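Local coordinates for RING finger protein unkempt homolog (Mus musculus, PDB 5ELK), which binds specific RNA sequences through clustered CCCH zinc fingers and represses translation to shape the early morphology of cortical neurons, at residues A[42-52]-A[84-92]. Sequence-based numbering, arbitrary orientation.
Sequences RRSPRKHKYRS and EQQFHPEIY. With nucleotides of chain B.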
ATOM      1  N   ARG A  42      -0.518   1.531   6.991  1.00 36.26           N
ATOM      2  CA  ARG A  42      -1.759   1.546   6.242  1.00 39.80           C
ATOM      3  C   ARG A  42      -2.918   1.180   7.162  1.00 42.45           C
ATOM      4  O   ARG A  42      -2.923   0.115   7.776  1.00 48.02           O
ATOM      5  CB  ARG A  42      -1.665   0.553   5.074  1.00 43.55           C
ATOM      6  CG  ARG A  42      -2.952   0.309   4.338  1.00 41.32           C
ATOM      7  CD  ARG A  42      -2.673  -0.207   2.941  1.00 39.63           C
ATOM      8  NE  ARG A  42      -3.895  -0.493   2.193  1.00 33.70           N
ATOM      9  CZ  ARG A  42      -4.507  -1.672   2.183  1.00 34.62           C
ATOM     10  NH1 ARG A  42      -4.019  -2.683   2.885  1.00 37.03           N
ATOM     11  NH2 ARG A  42      -5.607  -1.844   1.465  1.00 33.45           N
ATOM     12  N   ARG A  43      -3.895   2.070   7.273  1.00 40.85           N
ATOM     13  CA  ARG A  43      -5.128   1.732   7.964  1.00 39.73           C
ATOM     14  C   ARG A  43      -5.908   0.746   7.104  1.00 43.91           C
ATOM     15  O   ARG A  43      -6.091   0.959   5.903  1.00 46.76           O
ATOM     16  CB  ARG A  43      -5.953   2.984   8.239  1.00 40.04           C
ATOM     17  CG  ARG A  43      -5.265   3.968   9.177  1.00 39.36           C
ATOM     18  CD  ARG A  43      -5.927   5.334   9.140  1.00 36.29           C
ATOM     19  NE  ARG A  43      -5.713   6.000   7.859  1.00 39.48           N
ATOM     20  CZ  ARG A  43      -6.370   7.082   7.454  1.00 32.05           C
ATOM     21  NH1 ARG A  43      -7.293   7.633   8.221  1.00 38.19           N
ATOM     22  NH2 ARG A  43      -6.107   7.610   6.273  1.00 35.43           N
ATOM     23  N   SER A  44      -6.345  -0.346   7.713  1.00 41.50           N
ATOM     24  CA  SER A  44      -7.135  -1.325   7.007  1.00 43.93           C
ATOM     25  C   SER A  44      -8.416  -0.650   6.518  1.00 44.64           C
ATOM     26  O   SER A  44      -9.147  -0.069   7.324  1.00 39.93           O
ATOM     27  CB  SER A  44      -7.480  -2.490   7.929  1.00 55.89           C
ATOM     28  OG  SER A  44      -8.163  -3.497   7.205  1.00 65.03           O
ATOM     29  N   PRO A  45      -8.692  -0.718   5.199  1.00 40.16           N
ATOM     30  CA  PRO A  45      -9.896  -0.082   4.652  1.00 38.82           C
ATOM     31  C   PRO A  45     -11.188  -0.755   5.078  1.00 45.28           C
ATOM     32  O   PRO A  45     -12.253  -0.287   4.680  1.00 47.51           O
ATOM     33  CB  PRO A  45      -9.704  -0.200   3.142  1.00 39.21           C
ATOM     34  CG  PRO A  45      -8.793  -1.339   2.967  1.00 49.11           C
ATOM     35  CD  PRO A  45      -7.877  -1.328   4.138  1.00 43.78           C
ATOM     36  N   ARG A  46     -11.098  -1.817   5.879  1.00 44.76           N
ATOM     37  CA  ARG A  46     -12.282  -2.478   6.409  1.00 58.64           C
ATOM     38  C   ARG A  46     -12.683  -1.844   7.742  1.00 59.20           C
ATOM     39  O   ARG A  46     -13.858  -1.861   8.114  1.00 63.20           O
ATOM     40  CB  ARG A  46     -12.041  -3.989   6.574  1.00 79.21           C
ATOM     41  CG  ARG A  46     -11.302  -4.401   7.846  1.00 97.83           C
ATOM     42  CD  ARG A  46     -11.106  -5.919   7.926  1.00110.07           C
ATOM     43  NE  ARG A  46      -9.965  -6.290   8.764  1.00118.71           N
ATOM     44  CZ  ARG A  46      -9.596  -7.541   9.032  1.00124.52           C
ATOM     45  NH1 ARG A  46     -10.278  -8.567   8.535  1.00125.56           N
ATOM     46  NH2 ARG A  46      -8.541  -7.767   9.803  1.00127.58           N
ATOM     47  N   LYS A  47     -11.699  -1.292   8.455  1.00 53.92           N
ATOM     48  CA  LYS A  47     -11.934  -0.632   9.742  1.00 57.11           C
ATOM     49  C   LYS A  47     -12.052   0.889   9.603  1.00 58.23           C
ATOM     50  O   LYS A  47     -12.735   1.543  10.397  1.00 65.52           O
ATOM     51  CB  LYS A  47     -10.814  -0.966  10.737  1.00 57.46           C
ATOM     52  CG  LYS A  47     -10.899  -2.346  11.376  1.00 68.54           C
ATOM     53  CD  LYS A  47     -12.172  -2.556  12.201  1.00 81.71           C
ATOM     54  CE  LYS A  47     -12.231  -1.662  13.435  1.00 90.00           C
ATOM     55  NZ  LYS A  47     -12.912  -0.358  13.185  1.00 91.81           N
ATOM     56  N   HIS A  48     -11.376   1.442   8.603  1.00 49.04           N
ATOM     57  CA  HIS A  48     -11.376   2.881   8.384  1.00 43.98           C
ATOM     58  C   HIS A  48     -11.751   3.158   6.948  1.00 50.92           C
ATOM     59  O   HIS A  48     -11.120   2.649   6.017  1.00 44.44           O
ATOM     60  CB  HIS A  48     -10.007   3.473   8.705  1.00 39.60           C
ATOM     61  CG  HIS A  48      -9.558   3.201  10.101  1.00 48.95           C
ATOM     62  ND1 HIS A  48      -8.742   2.139  10.428  1.00 49.66           N
ATOM     63  CD2 HIS A  48      -9.828   3.839  11.265  1.00 47.52           C
ATOM     64  CE1 HIS A  48      -8.517   2.144  11.730  1.00 50.82           C
ATOM     65  NE2 HIS A  48      -9.167   3.164  12.261  1.00 47.68           N
ATOM     66  N   LYS A  49     -12.791   3.963   6.774  1.00 52.98           N
ATOM     67  CA  LYS A  49     -13.268   4.305   5.448  1.00 52.90           C
ATOM     68  C   LYS A  49     -12.693   5.647   5.057  1.00 47.14           C
ATOM     69  O   LYS A  49     -13.044   6.676   5.637  1.00 56.57           O
ATOM     70  CB  LYS A  49     -14.796   4.358   5.426  1.00 55.44           C
ATOM     71  CG  LYS A  49     -15.431   3.308   4.522  1.00 52.39           C
ATOM     72  CD  LYS A  49     -15.997   2.129   5.297  1.00 55.84           C
ATOM     73  CE  LYS A  49     -15.182   0.848   5.109  1.00 56.65           C
ATOM     74  NZ  LYS A  49     -15.401   0.197   3.778  1.00 55.97           N
ATOM     75  N   TYR A  50     -11.783   5.630   4.094  1.00 34.72           N
ATOM     76  CA  TYR A  50     -11.203   6.857   3.590  1.00 36.93           C
ATOM     77  C   TYR A  50     -11.150   6.853   2.073  1.00 38.37           C
ATOM     78  O   TYR A  50     -11.148   5.801   1.443  1.00 40.72           O
ATOM     79  CB  TYR A  50      -9.807   7.079   4.180  1.00 42.90           C
ATOM     80  CG  TYR A  50      -8.877   5.878   4.088  1.00 39.82           C
ATOM     81  CD1 TYR A  50      -8.051   5.691   2.986  1.00 35.22           C
ATOM     82  CD2 TYR A  50      -8.810   4.948   5.112  1.00 30.58           C
ATOM     83  CE1 TYR A  50      -7.198   4.614   2.910  1.00 35.41           C
ATOM     84  CE2 TYR A  50      -7.959   3.871   5.037  1.00 38.77           C
ATOM     85  CZ  TYR A  50      -7.158   3.705   3.939  1.00 35.37           C
ATOM     86  OH  TYR A  50      -6.314   2.620   3.880  1.00 33.51           O
ATOM     87  N   ARG A  51     -11.124   8.053   1.506  1.00 37.20           N
ATOM     88  CA  ARG A  51     -11.103   8.243   0.067  1.00 32.70           C
ATOM     89  C   ARG A  51      -9.701   7.992  -0.501  1.00 36.49           C
ATOM     90  O   ARG A  51      -8.709   8.011   0.235  1.00 33.18           O
ATOM     91  CB  ARG A  51     -11.596   9.663  -0.268  1.00 40.22           C
ATOM     92  CG  ARG A  51     -13.113   9.820  -0.528  1.00 56.10           C
ATOM     93  CD  ARG A  51     -14.005   8.864   0.289  1.00 63.17           C
ATOM     94  NE  ARG A  51     -14.833   9.558   1.270  1.00 74.69           N
ATOM     95  CZ  ARG A  51     -15.375   8.984   2.343  1.00 73.90           C
ATOM     96  NH1 ARG A  51     -15.182   7.698   2.606  1.00 63.90           N
ATOM     97  NH2 ARG A  51     -16.109   9.707   3.171  1.00 78.22           N
ATOM     98  N   SER A  52      -9.632   7.741  -1.807  1.00 34.82           N
ATOM     99  CA  SER A  52      -8.356   7.509  -2.478  1.00 41.59           C
ATOM    100  C   SER A  52      -7.451   8.743  -2.442  1.00 40.85           C
ATOM    101  O   SER A  52      -6.231   8.621  -2.478  1.00 52.34           O
ATOM    102  CB  SER A  52      -8.577   7.092  -3.936  1.00 37.79           C
ATOM    103  OG  SER A  52      -9.321   8.070  -4.639  1.00 34.73           O
ATOM    104  N   GLU A  84      -1.291   3.724   1.565  1.00 34.31           N
ATOM    105  CA  GLU A  84      -2.738   3.757   1.733  1.00 34.43           C
ATOM    106  C   GLU A  84      -3.430   4.090   0.430  1.00 32.91           C
ATOM    107  O   GLU A  84      -4.540   3.634   0.162  1.00 28.37           O
ATOM    108  CB  GLU A  84      -3.148   4.769   2.797  1.00 38.79           C
ATOM    109  CG  GLU A  84      -3.032   4.219   4.192  1.00 44.47           C
ATOM    110  CD  GLU A  84      -3.848   4.985   5.199  1.00 40.46           C
ATOM    111  OE1 GLU A  84      -4.149   6.176   4.968  1.00 37.88           O
ATOM    112  OE2 GLU A  84      -4.207   4.376   6.220  1.00 39.81           O
ATOM    113  N   GLN A  85      -2.773   4.896  -0.386  1.00 36.36           N
ATOM    114  CA  GLN A  85      -3.354   5.279  -1.658  1.00 31.44           C
ATOM    115  C   GLN A  85      -3.177   4.173  -2.710  1.00 29.22           C
ATOM    116  O   GLN A  85      -4.126   3.793  -3.391  1.00 23.03           O
ATOM    117  CB  GLN A  85      -2.715   6.572  -2.143  1.00 30.92           C
ATOM    118  CG  GLN A  85      -3.312   7.106  -3.420  1.00 34.35           C
ATOM    119  CD  GLN A  85      -2.653   8.385  -3.879  1.00 37.86           C
ATOM    120  OE1 GLN A  85      -1.428   8.487  -3.912  1.00 41.51           O
ATOM    121  NE2 GLN A  85      -3.462   9.371  -4.240  1.00 40.75           N
ATOM    122  N   GLN A  86      -1.958   3.664  -2.836  1.00 25.03           N
ATOM    123  CA  GLN A  86      -1.647   2.683  -3.865  1.00 32.35           C
ATOM    124  C   GLN A  86      -2.461   1.411  -3.673  1.00 34.31           C
ATOM    125  O   GLN A  86      -2.838   0.759  -4.644  1.00 31.57           O
ATOM    126  CB  GLN A  86      -0.153   2.366  -3.873  1.00 29.77           C
ATOM    127  CG  GLN A  86       0.708   3.495  -4.427  1.00 26.75           C
ATOM    128  CD  GLN A  86       2.061   3.025  -4.912  1.00 32.73           C
ATOM    129  OE1 GLN A  86       3.063   3.160  -4.215  1.00 42.59           O
ATOM    130  NE2 GLN A  86       2.099   2.466  -6.116  1.00 33.23           N
ATOM    131  N   PHE A  87      -2.771   1.094  -2.421  1.00 32.12           N
ATOM    132  CA  PHE A  87      -3.524  -0.108  -2.105  1.00 24.50           C
ATOM    133  C   PHE A  87      -4.936   0.236  -1.678  1.00 33.16           C
ATOM    134  O   PHE A  87      -5.575  -0.514  -0.943  1.00 30.44           O
ATOM    135  CB  PHE A  87      -2.795  -0.894  -1.027  1.00 30.68           C
ATOM    136  CG  PHE A  87      -1.490  -1.452  -1.495  1.00 29.47           C
ATOM    137  CD1 PHE A  87      -0.346  -0.687  -1.455  1.00 29.35           C
ATOM    138  CD2 PHE A  87      -1.413  -2.732  -2.016  1.00 36.84           C
ATOM    139  CE1 PHE A  87       0.849  -1.193  -1.899  1.00 33.53           C
ATOM    140  CE2 PHE A  87      -0.213  -3.239  -2.459  1.00 31.19           C
ATOM    141  CZ  PHE A  87       0.915  -2.472  -2.401  1.00 33.02           C
ATOM    142  N   HIS A  88      -5.434   1.371  -2.153  1.00 35.90           N
ATOM    143  CA  HIS A  88      -6.824   1.709  -1.923  1.00 30.86           C
ATOM    144  C   HIS A  88      -7.700   0.856  -2.844  1.00 30.67           C
ATOM    145  O   HIS A  88      -7.344   0.640  -4.000  1.00 41.15           O
ATOM    146  CB  HIS A  88      -7.072   3.188  -2.188  1.00 31.51           C
ATOM    147  CG  HIS A  88      -8.393   3.668  -1.688  1.00 34.41           C
ATOM    148  ND1 HIS A  88      -9.547   3.618  -2.447  1.00 36.74           N
ATOM    149  CD2 HIS A  88      -8.760   4.185  -0.489  1.00 41.43           C
ATOM    150  CE1 HIS A  88     -10.555   4.096  -1.746  1.00 41.42           C
ATOM    151  NE2 HIS A  88     -10.108   4.446  -0.554  1.00 42.05           N
ATOM    152  N   PRO A  89      -8.850   0.376  -2.342  1.00 30.26           N
ATOM    153  CA  PRO A  89      -9.795  -0.419  -3.141  1.00 32.77           C
ATOM    154  C   PRO A  89     -10.098   0.115  -4.538  1.00 29.14           C
ATOM    155  O   PRO A  89     -10.396  -0.678  -5.418  1.00 42.54           O
ATOM    156  CB  PRO A  89     -11.064  -0.372  -2.296  1.00 29.78           C
ATOM    157  CG  PRO A  89     -10.561  -0.329  -0.903  1.00 31.10           C
ATOM    158  CD  PRO A  89      -9.306   0.500  -0.945  1.00 29.73           C
ATOM    159  N   GLU A  90     -10.029   1.428  -4.723  1.00 31.77           N
ATOM    160  CA  GLU A  90     -10.364   2.071  -5.995  1.00 35.95           C
ATOM    161  C   GLU A  90      -9.125   2.374  -6.835  1.00 36.91           C
ATOM    162  O   GLU A  90      -9.233   2.810  -7.980  1.00 48.30           O
ATOM    163  CB  GLU A  90     -11.116   3.380  -5.749  1.00 38.84           C
ATOM    164  CG  GLU A  90     -12.429   3.231  -5.018  1.00 51.38           C
ATOM    165  CD  GLU A  90     -13.145   4.561  -4.846  1.00 63.72           C
ATOM    166  OE1 GLU A  90     -14.333   4.553  -4.455  1.00 63.36           O
ATOM    167  OE2 GLU A  90     -12.516   5.613  -5.104  1.00 64.20           O
ATOM    168  N   ILE A  91      -7.951   2.134  -6.268  1.00 34.91           N
ATOM    169  CA  ILE A  91      -6.689   2.457  -6.929  1.00 33.92           C
ATOM    170  C   ILE A  91      -5.969   1.161  -7.305  1.00 33.52           C
ATOM    171  O   ILE A  91      -5.333   1.074  -8.356  1.00 27.55           O
ATOM    172  CB  ILE A  91      -5.770   3.291  -5.990  1.00 29.92           C
ATOM    173  CG1 ILE A  91      -6.467   4.587  -5.547  1.00 35.43           C
ATOM    174  CG2 ILE A  91      -4.417   3.583  -6.647  1.00 24.87           C
ATOM    175  CD1 ILE A  91      -6.747   5.572  -6.672  1.00 41.19           C
ATOM    176  N   TYR A  92      -6.087   0.172  -6.420  1.00 22.77           N
ATOM    177  CA  TYR A  92      -5.285  -1.045  -6.448  1.00 26.36           C
ATOM    178  C   TYR A  92      -5.573  -1.863  -7.703  1.00 23.88           C
ATOM    179  O   TYR A  92      -6.716  -2.184  -7.965  1.00 28.45           O
ATOM    180  CB  TYR A  92      -5.585  -1.866  -5.189  1.00 23.77           C
ATOM    181  CG  TYR A  92      -4.816  -3.166  -5.054  1.00 25.22           C
ATOM    182  CD1 TYR A  92      -3.433  -3.185  -5.010  1.00 32.65           C
ATOM    183  CD2 TYR A  92      -5.483  -4.383  -4.948  1.00 31.13           C
ATOM    184  CE1 TYR A  92      -2.732  -4.389  -4.885  1.00 34.17           C
ATOM    185  CE2 TYR A  92      -4.789  -5.580  -4.816  1.00 28.51           C
ATOM    186  CZ  TYR A  92      -3.425  -5.580  -4.780  1.00 26.16           C
ATOM    187  OH  TYR A  92      -2.754  -6.783  -4.649  1.00 38.01           O
TER
ATOM    188  P     U B   3      -3.796   8.517  -9.661  1.00 55.00           P
ATOM    189  OP1   U B   3      -2.955   8.605 -10.877  1.00 55.41           O
ATOM    190  OP2   U B   3      -5.254   8.245  -9.748  1.00 60.51           O
ATOM    191  O5'   U B   3      -3.159   7.380  -8.753  1.00 53.39           O
ATOM    192  C5'   U B   3      -2.874   7.614  -7.382  1.00 48.71           C
ATOM    193  C4'   U B   3      -1.612   6.907  -6.969  1.00 44.63           C
ATOM    194  O4'   U B   3      -1.843   5.467  -6.999  1.00 43.95           O
ATOM    195  C3'   U B   3      -0.416   7.161  -7.882  1.00 42.73           C
ATOM    196  O3'   U B   3       0.785   7.088  -7.107  1.00 42.59           O
ATOM    197  C2'   U B   3      -0.482   5.973  -8.836  1.00 40.17           C
ATOM    198  O2'   U B   3       0.733   5.671  -9.492  1.00 39.41           O
ATOM    199  C1'   U B   3      -0.918   4.860  -7.884  1.00 38.20           C
ATOM    200  N1    U B   3      -1.559   3.702  -8.534  1.00 44.50           N
ATOM    201  C2    U B   3      -1.257   2.427  -8.063  1.00 42.07           C
ATOM    202  O2    U B   3      -0.497   2.217  -7.126  1.00 37.73           O
ATOM    203  N3    U B   3      -1.881   1.386  -8.720  1.00 41.04           N
ATOM    204  C4    U B   3      -2.745   1.479  -9.788  1.00 41.52           C
ATOM    205  O4    U B   3      -3.221   0.451 -10.279  1.00 39.94           O
ATOM    206  C5    U B   3      -3.000   2.826 -10.213  1.00 44.70           C
ATOM    207  C6    U B   3      -2.417   3.864  -9.596  1.00 40.36           C
ATOM    208  P     G B   5       8.503   5.575  -7.265  1.00 50.04           P
ATOM    209  OP1   G B   5       8.440   7.061  -7.203  1.00 61.42           O
ATOM    210  OP2   G B   5       9.626   4.934  -7.999  1.00 52.90           O
ATOM    211  O5'   G B   5       8.527   4.950  -5.798  1.00 51.51           O
ATOM    212  C5'   G B   5       7.918   5.623  -4.703  1.00 49.75           C
ATOM    213  C4'   G B   5       7.702   4.693  -3.533  1.00 51.71           C
ATOM    214  O4'   G B   5       6.559   3.836  -3.807  1.00 48.57           O
ATOM    215  C3'   G B   5       8.872   3.759  -3.204  1.00 57.13           C
ATOM    216  O3'   G B   5       8.963   3.579  -1.790  1.00 62.99           O
ATOM    217  C2'   G B   5       8.449   2.445  -3.854  1.00 54.55           C
ATOM    218  O2'   G B   5       9.012   1.288  -3.264  1.00 56.73           O
ATOM    219  C1'   G B   5       6.933   2.481  -3.674  1.00 52.89           C
ATOM    220  N9    G B   5       6.195   1.700  -4.673  1.00 49.96           N
ATOM    221  C8    G B   5       6.101   1.959  -6.021  1.00 42.66           C
ATOM    222  N7    G B   5       5.370   1.086  -6.651  1.00 35.68           N
ATOM    223  C5    G B   5       4.961   0.195  -5.668  1.00 37.31           C
ATOM    224  C6    G B   5       4.145  -0.964  -5.758  1.00 31.85           C
ATOM    225  O6    G B   5       3.613  -1.449  -6.756  1.00 35.06           O
ATOM    226  N1    G B   5       3.978  -1.582  -4.527  1.00 29.74           N
ATOM    227  C2    G B   5       4.520  -1.127  -3.348  1.00 40.67           C
ATOM    228  N2    G B   5       4.238  -1.857  -2.259  1.00 38.65           N
ATOM    229  N3    G B   5       5.280  -0.046  -3.245  1.00 39.38           N
ATOM    230  C4    G B   5       5.457   0.563  -4.437  1.00 41.92           C
ATOM    231  P     A B   4       2.109   7.875  -7.573  1.00 44.60           P
ATOM    232  OP1   A B   4       2.664   8.613  -6.405  1.00 61.42           O
ATOM    233  OP2   A B   4       1.746   8.597  -8.820  1.00 46.17           O
ATOM    234  O5'   A B   4       3.151   6.733  -7.975  1.00 42.11           O
ATOM    235  C5'   A B   4       3.676   5.848  -6.991  1.00 40.52           C
ATOM    236  C4'   A B   4       4.826   5.014  -7.510  1.00 46.59           C
ATOM    237  O4'   A B   4       4.368   4.095  -8.543  1.00 41.31           O
ATOM    238  C3'   A B   4       6.006   5.771  -8.121  1.00 45.66           C
ATOM    239  O3'   A B   4       7.160   4.972  -7.893  1.00 51.17           O
ATOM    240  C2'   A B   4       5.694   5.705  -9.612  1.00 41.33           C
ATOM    241  O2'   A B   4       6.814   5.909 -10.453  1.00 47.26           O
ATOM    242  C1'   A B   4       5.148   4.283  -9.718  1.00 38.06           C
ATOM    243  N9    A B   4       4.288   4.019 -10.873  1.00 40.80           N
ATOM    244  C8    A B   4       3.339   4.845 -11.420  1.00 44.39           C
ATOM    245  N7    A B   4       2.693   4.302 -12.424  1.00 43.60           N
ATOM    246  C5    A B   4       3.239   3.029 -12.549  1.00 38.97           C
ATOM    247  C6    A B   4       2.964   1.968 -13.437  1.00 37.97           C
ATOM    248  N6    A B   4       2.044   2.035 -14.402  1.00 36.47           N
ATOM    249  N1    A B   4       3.682   0.824 -13.291  1.00 34.34           N
ATOM    250  C2    A B   4       4.605   0.771 -12.309  1.00 40.55           C
ATOM    251  N3    A B   4       4.949   1.703 -11.412  1.00 37.53           N
ATOM    252  C4    A B   4       4.221   2.831 -11.585  1.00 36.43           C
TER
HETATM  253  O   HOH W   1      -5.671   1.690   1.287  1.00 23.77           O
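Arg43 meets Glu84 side-on in a bidentate salt bridge where the clustered CCCH zinc fingers join, the loop 42-52 leading into one finger and 84-92 running from the end of helix 82-86 toward the next. The guanidinium and carboxylate lie nearly coplanar, 19° apart: Arg43 NE reaches Glu84 OE2 and Arg43 NH2 reaches Glu84 OE1 at 2.8 Å, both on syn lone pairs. The anti lone pair of Glu84 OE2 takes the backbone N of Arg43 at 2.6 Å, and OE1 also receives the amide of the zinc ligand His80, so the buried carboxylate accepts four N-H bonds, two at each oxygen. Arginine suits this place because its other N-H groups reach the carbonyls of Asp74, the zinc ligand Cys76 and Tyr78. Were Glu84 an alanine, the Arg43 guanidinium would probably lose its countercharge, and the amides of Arg43 and His80 their acceptor. Tyrosine offers a flat ring to stack on the carboxylate and a two-way hydroxyl: Tyr50 OH donates to Arg43 O at 2.6 Å and accepts from a water that also joins Arg42 NE, Glu84 O and, weakly, Phe87 O. Extended from CG to NE, Arg42 bonds through NH2 to Leu11 O and more weakly to Phe87 O, through NH1 to Tyr14 O. CG anti to the backbone N (chi1 -167°) turns the His88 ring so that Ser52 CB lies over one face; histidine serves both ways, ND1 accepting from Glu90 N while His88 NE2 donates to Tyr50 O at 2.6 Å.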